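Local coordinates for protein snaclec rhodocytin subunit alpha (Agkistrodon rhodostoma, PDB 3BX4) that triggers platelet activation and aggregation as a snake-venom toxin by binding the platelet receptor CLEC1B (CLEC2), at residues Glu28-Cys33 with Gly39-Ser44; Asn48-Phe53 with Val130-Pro135; Cys106-Lys111 with Lys117-Tyr122. One frame throughout, in Å; residues are numbered along the deposited sequence. Where two conformers were deposited one is given.

Interaction 1: Glu28-Cys33 with Gly39-Ser44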
loop_
_atom_site.group_PDB
_atom_site.type_symbol
_atom_site.label_atom_id
_atom_site.label_comp_id
_atom_site.label_asym_id
_atom_site.label_seq_id
_atom_site.Cartn_x
_atom_site.Cartn_y
_atom_site.Cartn_z
ATOM N N GLU C 28 10.011 -1.964 2.051
ATOM C CA GLU C 28 11.136 -2.827 2.345
ATOM C C GLU C 28 11.950 -2.355 3.557
ATOM O O GLU C 28 12.491 -3.171 4.295
ATOM C CB GLU C 28 12.101 -2.899 1.126
ATOM C CG GLU C 28 11.475 -3.721 0.011
ATOM C CD GLU C 28 10.418 -4.657 0.517
ATOM O OE1 GLU C 28 10.796 -5.611 1.220
ATOM O OE2 GLU C 28 9.215 -4.439 0.225
ATOM N N ALA C 29 12.036 -1.045 3.734
ATOM C CA ALA C 29 12.772 -0.473 4.832
ATOM C C ALA C 29 12.044 -0.809 6.136
ATOM O O ALA C 29 12.690 -1.304 7.075
ATOM C CB ALA C 29 12.874 1.023 4.657
ATOM N N GLU C 30 10.748 -0.591 6.150
ATOM C CA GLU C 30 9.939 -0.970 7.363
ATOM C C GLU C 30 10.093 -2.454 7.658
ATOM O O GLU C 30 10.287 -2.837 8.814
ATOM C CB GLU C 30 8.457 -0.567 7.184
ATOM C CG GLU C 30 7.521 -1.028 8.340
ATOM C CD GLU C 30 7.710 -0.281 9.639
ATOM O OE1 GLU C 30 8.395 0.765 9.733
ATOM O OE2 GLU C 30 7.100 -0.785 10.626
ATOM N N LYS C 31 9.994 -3.310 6.640
ATOM C CA LYS C 31 10.225 -4.782 6.816
ATOM C C LYS C 31 11.600 -5.112 7.388
ATOM O O LYS C 31 11.792 -5.950 8.252
ATOM C CB LYS C 31 10.025 -5.584 5.481
ATOM C CG LYS C 31 8.606 -5.579 4.977
ATOM C CD LYS C 31 8.285 -6.767 4.093
ATOM C CE LYS C 31 9.244 -7.058 3.046
ATOM N NZ LYS C 31 8.497 -7.920 1.996
ATOM N N PHE C 32 12.646 -4.451 6.863
ATOM C CA PHE C 32 13.955 -4.641 7.376
ATOM C C PHE C 32 14.095 -4.225 8.839
ATOM O O PHE C 32 14.659 -4.952 9.595
ATOM C CB PHE C 32 14.966 -3.871 6.480
ATOM C CG PHE C 32 16.372 -3.951 6.935
ATOM C CD1 PHE C 32 17.248 -4.896 6.372
ATOM C CD2 PHE C 32 16.875 -3.023 7.857
ATOM C CE1 PHE C 32 18.586 -4.940 6.779
ATOM C CE2 PHE C 32 18.200 -3.066 8.298
ATOM C CZ PHE C 32 19.077 -4.034 7.717
ATOM N N CYS C 33 13.461 -3.108 9.230
ATOM C CA CYS C 33 13.548 -2.709 10.592
ATOM C C CYS C 33 12.847 -3.746 11.486
ATOM O O CYS C 33 13.389 -4.027 12.566
ATOM C CB CYS C 33 12.860 -1.380 10.761
ATOM S SG CYS C 33 13.739 0.051 10.003
ATOM N N GLY C 39 12.433 -6.300 16.987
ATOM C CA GLY C 39 11.355 -5.776 16.156
ATOM C C GLY C 39 11.421 -4.272 16.203
ATOM O O GLY C 39 10.832 -3.642 17.105
ATOM N N ALA C 40 12.250 -3.685 15.331
ATOM C CA ALA C 40 12.278 -2.211 15.216
ATOM C C ALA C 40 11.242 -1.706 14.180
ATOM O O ALA C 40 10.586 -2.509 13.520
ATOM C CB ALA C 40 13.753 -1.770 14.834
ATOM N N HIS C 41 11.140 -0.408 13.968
ATOM C CA HIS C 41 10.318 0.147 12.936
ATOM C C HIS C 41 11.042 1.305 12.367
ATOM O O HIS C 41 11.964 1.806 12.978
ATOM C CB HIS C 41 9.069 0.823 13.531
ATOM C CG HIS C 41 8.076 -0.177 14.096
ATOM N ND1 HIS C 41 7.138 -0.781 13.288
ATOM C CD2 HIS C 41 7.886 -0.675 15.352
ATOM C CE1 HIS C 41 6.402 -1.613 14.026
ATOM N NE2 HIS C 41 6.857 -1.585 15.271
ATOM N N LEU C 42 10.597 1.763 11.214
ATOM C CA LEU C 42 11.089 3.080 10.715
ATOM C C LEU C 42 10.889 4.120 11.787
ATOM O O LEU C 42 9.844 4.086 12.521
ATOM C CB LEU C 42 10.386 3.538 9.444
ATOM C CG LEU C 42 10.864 2.764 8.193
ATOM C CD1 LEU C 42 9.974 3.111 7.043
ATOM C CD2 LEU C 42 12.437 3.112 7.943
ATOM N N ALA C 43 11.814 5.026 11.956
ATOM C CA ALA C 43 11.772 5.963 13.126
ATOM C C ALA C 43 10.539 6.862 13.152
ATOM O O ALA C 43 10.183 7.505 12.172
ATOM C CB ALA C 43 13.085 6.825 13.191
ATOM N N SER C 44 9.882 6.921 14.335
ATOM C CA SER C 44 8.951 8.005 14.626
ATOM C C SER C 44 9.748 9.151 15.284
ATOM O O SER C 44 10.788 8.900 15.917
ATOM C CB SER C 44 7.827 7.515 15.559
ATOM O OG SER C 44 8.344 6.687 16.584
#
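The carboxylate of E30 reaches out from helix 26-34 and grips two donors of the loop-and-strand segment G39-S44, one with each oxygen. OE2 of E30 accepts from ND1 of H41 at 2.7 Å, the oxygen lying at the ring edge, 11° out of the imidazole plane, and offering its syn lone pair; the N-H points almost straight at it. OE1 of E30 takes the backbone N-H of L42, N to OE1 2.8 Å, on the syn side but 33° out of the carboxylate plane. The bend at chi2 (72°) turns the carboxylate toward H41 and L42, and with both oxygens engaged its rotation is fixed nearly coplanar with the ring.

The close-packed part lies beside this grip. CD2 of L42 sits 3.9 Å from both CB of A29 and SG of C33. CB of C33 lies 3.6 Å from backbone C of H41. SG of C33 continues into the disulfide to C131, while A29 and L42 also touch F129 of strand 127-133. One turn on from E30, backbone O of C33 receives N of A40 at 3.0 Å in a weak, bent bond.

The outer side is less enclosed. E30 and H41 are partly exposed; a polar side chain of another protein's chain also bonds OE1 of E30, and an acidic one packs on H41. Thus the helix is clamped to the sheet by a disulfide within and the two bonds of the E30 carboxylate without, and the C33-C131 bridge joining the first helix to the last strand is a hallmark of the C-type lectin fold.

Interaction 2: Asn48-Phe53 with Val130-Pro135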
loop_
_atom_site.group_PDB
_atom_site.type_symbol
_atom_site.label_atom_id
_atom_site.label_comp_id
_atom_site.label_asym_id
_atom_site.label_seq_id
_atom_site.Cartn_x
_atom_site.Cartn_y
_atom_site.Cartn_z
ATOM N N ASN C 48 11.249 17.911 19.427
ATOM C CA ASN C 48 12.365 18.666 18.851
ATOM C C ASN C 48 13.678 18.029 19.151
ATOM O O ASN C 48 14.580 17.979 18.248
ATOM C CB ASN C 48 12.330 20.151 19.264
ATOM C CG ASN C 48 11.211 20.918 18.574
ATOM O OD1 ASN C 48 11.019 20.849 17.351
ATOM N ND2 ASN C 48 10.460 21.652 19.360
ATOM N N GLY C 49 13.843 17.483 20.374
ATOM C CA GLY C 49 15.162 16.884 20.719
ATOM C C GLY C 49 15.363 15.618 19.862
ATOM O O GLY C 49 16.471 15.339 19.478
ATOM N N GLU C 50 14.301 14.889 19.602
ATOM C CA GLU C 50 14.461 13.645 18.794
ATOM C C GLU C 50 14.708 13.992 17.328
ATOM O O GLU C 50 15.510 13.324 16.655
ATOM C CB GLU C 50 13.253 12.749 18.959
ATOM C CG GLU C 50 13.449 11.362 18.241
ATOM C CD GLU C 50 12.350 10.384 18.593
ATOM O OE1 GLU C 50 12.616 9.156 18.552
ATOM O OE2 GLU C 50 11.198 10.824 18.906
ATOM N N ALA C 51 14.047 15.037 16.851
ATOM C CA ALA C 51 14.335 15.551 15.482
ATOM C C ALA C 51 15.808 15.915 15.379
ATOM O O ALA C 51 16.518 15.552 14.383
ATOM C CB ALA C 51 13.425 16.735 15.156
ATOM N N ASP C 52 16.333 16.644 16.391
ATOM C CA ASP C 52 17.768 17.009 16.385
ATOM C C ASP C 52 18.656 15.776 16.342
ATOM O O ASP C 52 19.669 15.736 15.646
ATOM C CB ASP C 52 18.159 17.804 17.646
ATOM C CG ASP C 52 17.608 19.234 17.669
ATOM O OD1 ASP C 52 17.093 19.758 16.645
ATOM O OD2 ASP C 52 17.720 19.855 18.806
ATOM N N PHE C 53 18.271 14.773 17.127
ATOM C CA PHE C 53 19.063 13.592 17.297
ATOM C C PHE C 53 19.110 12.852 15.950
ATOM O O PHE C 53 20.199 12.454 15.503
ATOM C CB PHE C 53 18.495 12.632 18.372
ATOM C CG PHE C 53 19.249 11.344 18.410
ATOM C CD1 PHE C 53 20.524 11.280 19.003
ATOM C CD2 PHE C 53 18.742 10.185 17.755
ATOM C CE1 PHE C 53 21.277 10.080 19.022
ATOM C CE2 PHE C 53 19.590 8.974 17.738
ATOM C CZ PHE C 53 20.786 8.951 18.409
ATOM N N VAL C 130 16.003 5.174 8.593
ATOM C CA VAL C 130 16.557 5.062 9.903
ATOM C C VAL C 130 15.535 4.182 10.722
ATOM O O VAL C 130 14.328 4.437 10.533
ATOM C CB VAL C 130 16.597 6.485 10.629
ATOM C CG1 VAL C 130 16.996 6.306 12.070
ATOM C CG2 VAL C 130 17.620 7.427 9.866
ATOM N N CYS C 131 16.063 3.185 11.443
ATOM C CA CYS C 131 15.225 2.278 12.343
ATOM C C CYS C 131 15.310 2.833 13.753
ATOM O O CYS C 131 16.295 3.395 14.189
ATOM C CB CYS C 131 15.696 0.796 12.384
ATOM S SG CYS C 131 15.668 0.040 10.684
ATOM N N LYS C 132 14.224 2.611 14.493
ATOM C CA LYS C 132 14.104 3.055 15.923
ATOM C C LYS C 132 13.602 1.805 16.614
ATOM O O LYS C 132 12.655 1.158 16.127
ATOM C CB LYS C 132 13.115 4.228 16.040
ATOM C CG LYS C 132 12.635 4.594 17.506
ATOM C CD LYS C 132 11.819 5.824 17.390
ATOM C CE LYS C 132 11.213 6.255 18.795
ATOM N NZ LYS C 132 10.358 7.429 18.622
ATOM N N LEU C 133 14.203 1.488 17.761
ATOM C CA LEU C 133 13.867 0.311 18.542
ATOM C C LEU C 133 13.625 0.668 20.028
ATOM O O LEU C 133 14.315 1.491 20.571
ATOM C CB LEU C 133 15.063 -0.629 18.446
ATOM C CG LEU C 133 15.152 -1.856 19.264
ATOM C CD1 LEU C 133 14.103 -2.829 18.614
ATOM C CD2 LEU C 133 16.557 -2.474 19.241
ATOM N N LEU C 134 12.640 0.019 20.664
ATOM C CA LEU C 134 12.530 0.034 22.120
ATOM C C LEU C 134 13.014 -1.343 22.570
ATOM O O LEU C 134 12.343 -2.359 22.279
ATOM C CB LEU C 134 11.068 0.271 22.531
ATOM C CG LEU C 134 10.898 0.273 24.058
ATOM C CD1 LEU C 134 11.527 1.558 24.642
ATOM C CD2 LEU C 134 9.380 0.172 24.313
ATOM N N PRO C 135 14.218 -1.395 23.153
ATOM C CA PRO C 135 14.871 -2.653 23.464
ATOM C C PRO C 135 14.162 -3.399 24.596
ATOM O O PRO C 135 13.594 -2.749 25.484
ATOM C CB PRO C 135 16.322 -2.245 23.801
ATOM C CG PRO C 135 16.306 -0.804 24.142
ATOM C CD PRO C 135 15.058 -0.212 23.490
#
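E50 and K132 make this contact by themselves, through a single salt bridge: NZ of K132 to OE1 of E50 at 2.8 Å, against 3.5 Å from NZ to OE2 of E50. Of this carboxylate, OE1 alone is close enough to hold the ammonium, and it uses its syn lone pair. Both chains are extended beyond CG, which lets the buried charges pair across 11.0 Å between the CA atoms of E50 and K132; they meet at about a right angle. In K132 every torsion is near 180°, chi1 167° included, and the straight chain carries NZ clear of the sheet.

Each polar atom has further partners. OE1 of E50 also accepts from OH of Y17, and OE2 takes the backbone N-H of E46. The ammonium of K132 is shared with the carboxylate of E46 through a second salt bridge and with OG of S44. One buried cation is thus offset by two carboxylates, which would be expected to favour its charged form, and the partners on both oxygens of E50 hold that carboxylate in its rotation.

The bridge spans from the N-terminal turn of helix 48-59 to the end of strand 127-133. Y17 and H15 touch the lysine chain, Y12 touches E50, and the backbone of K132 bonds to H41, which places the ion pair where this helix faces four strands of the sheet, 10-12, 15-21, 41-42 and 127-133.

Interaction 3: Cys106-Lys111 with Lys117-Tyr122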
loop_
_atom_site.group_PDB
_atom_site.type_symbol
_atom_site.label_atom_id
_atom_site.label_comp_id
_atom_site.label_asym_id
_atom_site.label_seq_id
_atom_site.Cartn_x
_atom_site.Cartn_y
_atom_site.Cartn_z
ATOM N N CYS C 106 4.342 8.368 1.518
ATOM C CA CYS C 106 5.394 8.009 2.489
ATOM C C CYS C 106 6.212 9.219 2.932
ATOM O O CYS C 106 6.500 10.099 2.105
ATOM C CB CYS C 106 6.361 6.923 1.936
ATOM S SG CYS C 106 5.535 5.361 1.700
ATOM N N GLY C 107 6.605 9.283 4.213
ATOM C CA GLY C 107 7.383 10.401 4.697
ATOM C C GLY C 107 8.926 10.180 4.757
ATOM O O GLY C 107 9.408 9.097 5.076
ATOM N N ALA C 108 9.665 11.266 4.563
ATOM C CA ALA C 108 11.122 11.192 4.533
ATOM C C ALA C 108 11.728 12.469 5.122
ATOM O O ALA C 108 11.028 13.522 5.165
ATOM C CB ALA C 108 11.541 11.040 3.039
ATOM N N LEU C 109 13.015 12.384 5.479
ATOM C CA LEU C 109 13.825 13.547 5.800
ATOM C C LEU C 109 14.593 13.860 4.528
ATOM O O LEU C 109 14.877 12.940 3.764
ATOM C CB LEU C 109 14.782 13.266 6.961
ATOM C CG LEU C 109 13.979 12.965 8.261
ATOM C CD1 LEU C 109 14.897 12.448 9.349
ATOM C CD2 LEU C 109 13.175 14.241 8.666
ATOM N N GLU C 110 14.896 15.121 4.306
ATOM C CA GLU C 110 15.558 15.432 3.036
ATOM C C GLU C 110 16.841 16.247 3.203
ATOM O O GLU C 110 16.919 17.106 4.079
ATOM C CB GLU C 110 14.543 16.119 2.122
ATOM C CG GLU C 110 14.373 17.486 2.476
ATOM C CD GLU C 110 13.546 18.330 1.501
ATOM O OE1 GLU C 110 12.935 19.284 2.030
ATOM O OE2 GLU C 110 13.487 18.075 0.279
ATOM N N LYS C 111 17.870 15.928 2.405
ATOM C CA LYS C 111 19.148 16.615 2.511
ATOM C C LYS C 111 19.026 18.125 2.339
ATOM O O LYS C 111 19.741 18.890 3.027
ATOM C CB LYS C 111 20.085 16.034 1.444
ATOM C CG LYS C 111 21.546 16.474 1.525
ATOM C CD LYS C 111 22.301 15.957 0.303
ATOM C CE LYS C 111 23.816 16.120 0.471
ATOM N NZ LYS C 111 24.473 15.978 -0.871
ATOM N N LYS C 117 13.016 18.864 8.488
ATOM C CA LYS C 117 11.622 18.937 8.159
ATOM C C LYS C 117 11.158 17.675 7.397
ATOM O O LYS C 117 11.919 17.105 6.593
ATOM C CB LYS C 117 11.354 20.185 7.352
ATOM C CG LYS C 117 11.633 21.474 8.173
ATOM C CD LYS C 117 10.537 21.779 9.181
ATOM C CE LYS C 117 10.341 23.288 9.307
ATOM N NZ LYS C 117 9.028 23.627 9.924
ATOM N N TRP C 118 9.961 17.218 7.740
ATOM C CA TRP C 118 9.345 16.122 7.028
ATOM C C TRP C 118 8.845 16.534 5.641
ATOM O O TRP C 118 8.262 17.611 5.456
ATOM C CB TRP C 118 8.184 15.559 7.814
ATOM C CG TRP C 118 8.497 15.285 9.259
ATOM C CD1 TRP C 118 9.726 15.062 9.859
ATOM C CD2 TRP C 118 7.518 15.119 10.289
ATOM N NE1 TRP C 118 9.550 14.788 11.205
ATOM C CE2 TRP C 118 8.220 14.821 11.497
ATOM C CE3 TRP C 118 6.137 15.179 10.293
ATOM C CZ2 TRP C 118 7.564 14.615 12.709
ATOM C CZ3 TRP C 118 5.476 15.017 11.509
ATOM C CH2 TRP C 118 6.190 14.718 12.682
ATOM N N VAL C 119 9.016 15.637 4.669
ATOM C CA VAL C 119 8.439 15.828 3.349
ATOM C C VAL C 119 7.761 14.487 2.944
ATOM O O VAL C 119 8.144 13.466 3.475
ATOM C CB VAL C 119 9.523 16.231 2.294
ATOM C CG1 VAL C 119 10.235 17.536 2.722
ATOM C CG2 VAL C 119 10.558 15.154 2.085
ATOM N N ASN C 120 6.780 14.512 2.043
ATOM C CA ASN C 120 6.232 13.291 1.505
ATOM C C ASN C 120 6.931 12.967 0.195
ATOM O O ASN C 120 7.342 13.882 -0.556
ATOM C CB ASN C 120 4.684 13.280 1.402
ATOM C CG ASN C 120 4.126 14.296 0.413
ATOM O OD1 ASN C 120 4.447 15.490 0.463
ATOM N ND2 ASN C 120 3.280 13.810 -0.498
ATOM N N TYR C 121 7.108 11.686 -0.063
ATOM C CA TYR C 121 7.814 11.343 -1.337
ATOM C C TYR C 121 7.297 10.010 -1.832
ATOM O O TYR C 121 6.450 9.367 -1.256
ATOM C CB TYR C 121 9.342 11.331 -1.128
ATOM C CG TYR C 121 10.126 11.721 -2.391
ATOM C CD1 TYR C 121 11.099 10.870 -2.924
ATOM C CD2 TYR C 121 9.853 12.931 -3.071
ATOM C CE1 TYR C 121 11.799 11.231 -4.143
ATOM C CE2 TYR C 121 10.569 13.293 -4.299
ATOM C CZ TYR C 121 11.544 12.441 -4.750
ATOM O OH TYR C 121 12.201 12.768 -5.938
ATOM N N TYR C 122 7.883 9.517 -2.917
ATOM C CA TYR C 122 7.342 8.395 -3.617
ATOM C C TYR C 122 7.752 7.068 -2.946
ATOM O O TYR C 122 8.902 6.679 -2.954
ATOM C CB TYR C 122 7.980 8.460 -5.034
ATOM C CG TYR C 122 7.501 9.687 -5.763
ATOM C CD1 TYR C 122 8.299 10.831 -5.874
ATOM C CD2 TYR C 122 6.201 9.723 -6.276
ATOM C CE1 TYR C 122 7.838 11.999 -6.567
ATOM C CE2 TYR C 122 5.748 10.816 -6.947
ATOM C CZ TYR C 122 6.559 11.943 -7.104
ATOM O OH TYR C 122 6.008 13.026 -7.730
HETATM O O HOH W 1 14.429 17.401 5.941
#
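Backbone bonds between C106-A108 and V119-Y121 come first. A108 and V119 form an antiparallel hydrogen-bonded pair with both bonds made: N of A108 to O of V119 at 2.9 Å, and N of V119 to O of A108 at 3.0 Å, each donor nitrogen lying nearly along the C=O axis. N of Y121 closes on O of C106 at 2.8 Å. Between these rungs stands the non-hydrogen-bonded pair G107-N120, whose CA atoms approach to 4.5 Å; CA-H...O contacts from G107 to O of V119 and from N120 to O of C106 supplement the ladder.

Toward the loop the strands part, and a water takes over. It accepts from N of E110 and donates to O of K117, 2.6 Å from that oxygen.

The side-chain contacts fall on two faces. On one, L109 and W118 lie side by side, CD2 of L109 reaching the indole edge at CD1 of W118, 3.7 Å away. On the other, CB of A108 and CG2 of V119 form an apolar pair at 4.3 Å, and V119 crosses E110 at about a right angle in a methyl-to-carboxylate contact, CG1 of V119 to OE1 of E110 3.3 Å. CG of E110 takes the crowded position (chi1 78°), which sends the extended chain across V119; OE1 is bonded to OG1 of T113 in the connecting loop.

C106 is joined to C123, just beyond the second strand, by the hairpin-closing disulfide familiar from C-type lectin domains. The directional ladder fixes the register up to A108 and V119; past them water and side chains replace it. On the face they share, L109 also packs on V54 and I58 of helix 48-59, while W118 meets aromatic rings of another protein's chain edge-to-face, so one hairpin serves both core and subunit interface.

How the interactions relate
All three contacts reach one sheet of the C-type lectin domain. Interactions 1 and 2 touch directly: the C33-C131 disulfide and the backbone bond between O of H41 and N of K132 join them, since strands 41-42 and 127-133 are neighbours. They attach the two helices, 26-34 and 48-59, to that part of the sheet. Interaction 2 is small and wholly buried, resting on one hydrogen-bonded ion pair; interaction 1 mixes a disulfide-centred interior with a more exposed carboxylate grip. Interaction 3, with its centre about 16 Å from the centres of the other two, is strand against strand, held by backbone bonds and partly buried; L109 brings it back to helix 48-59.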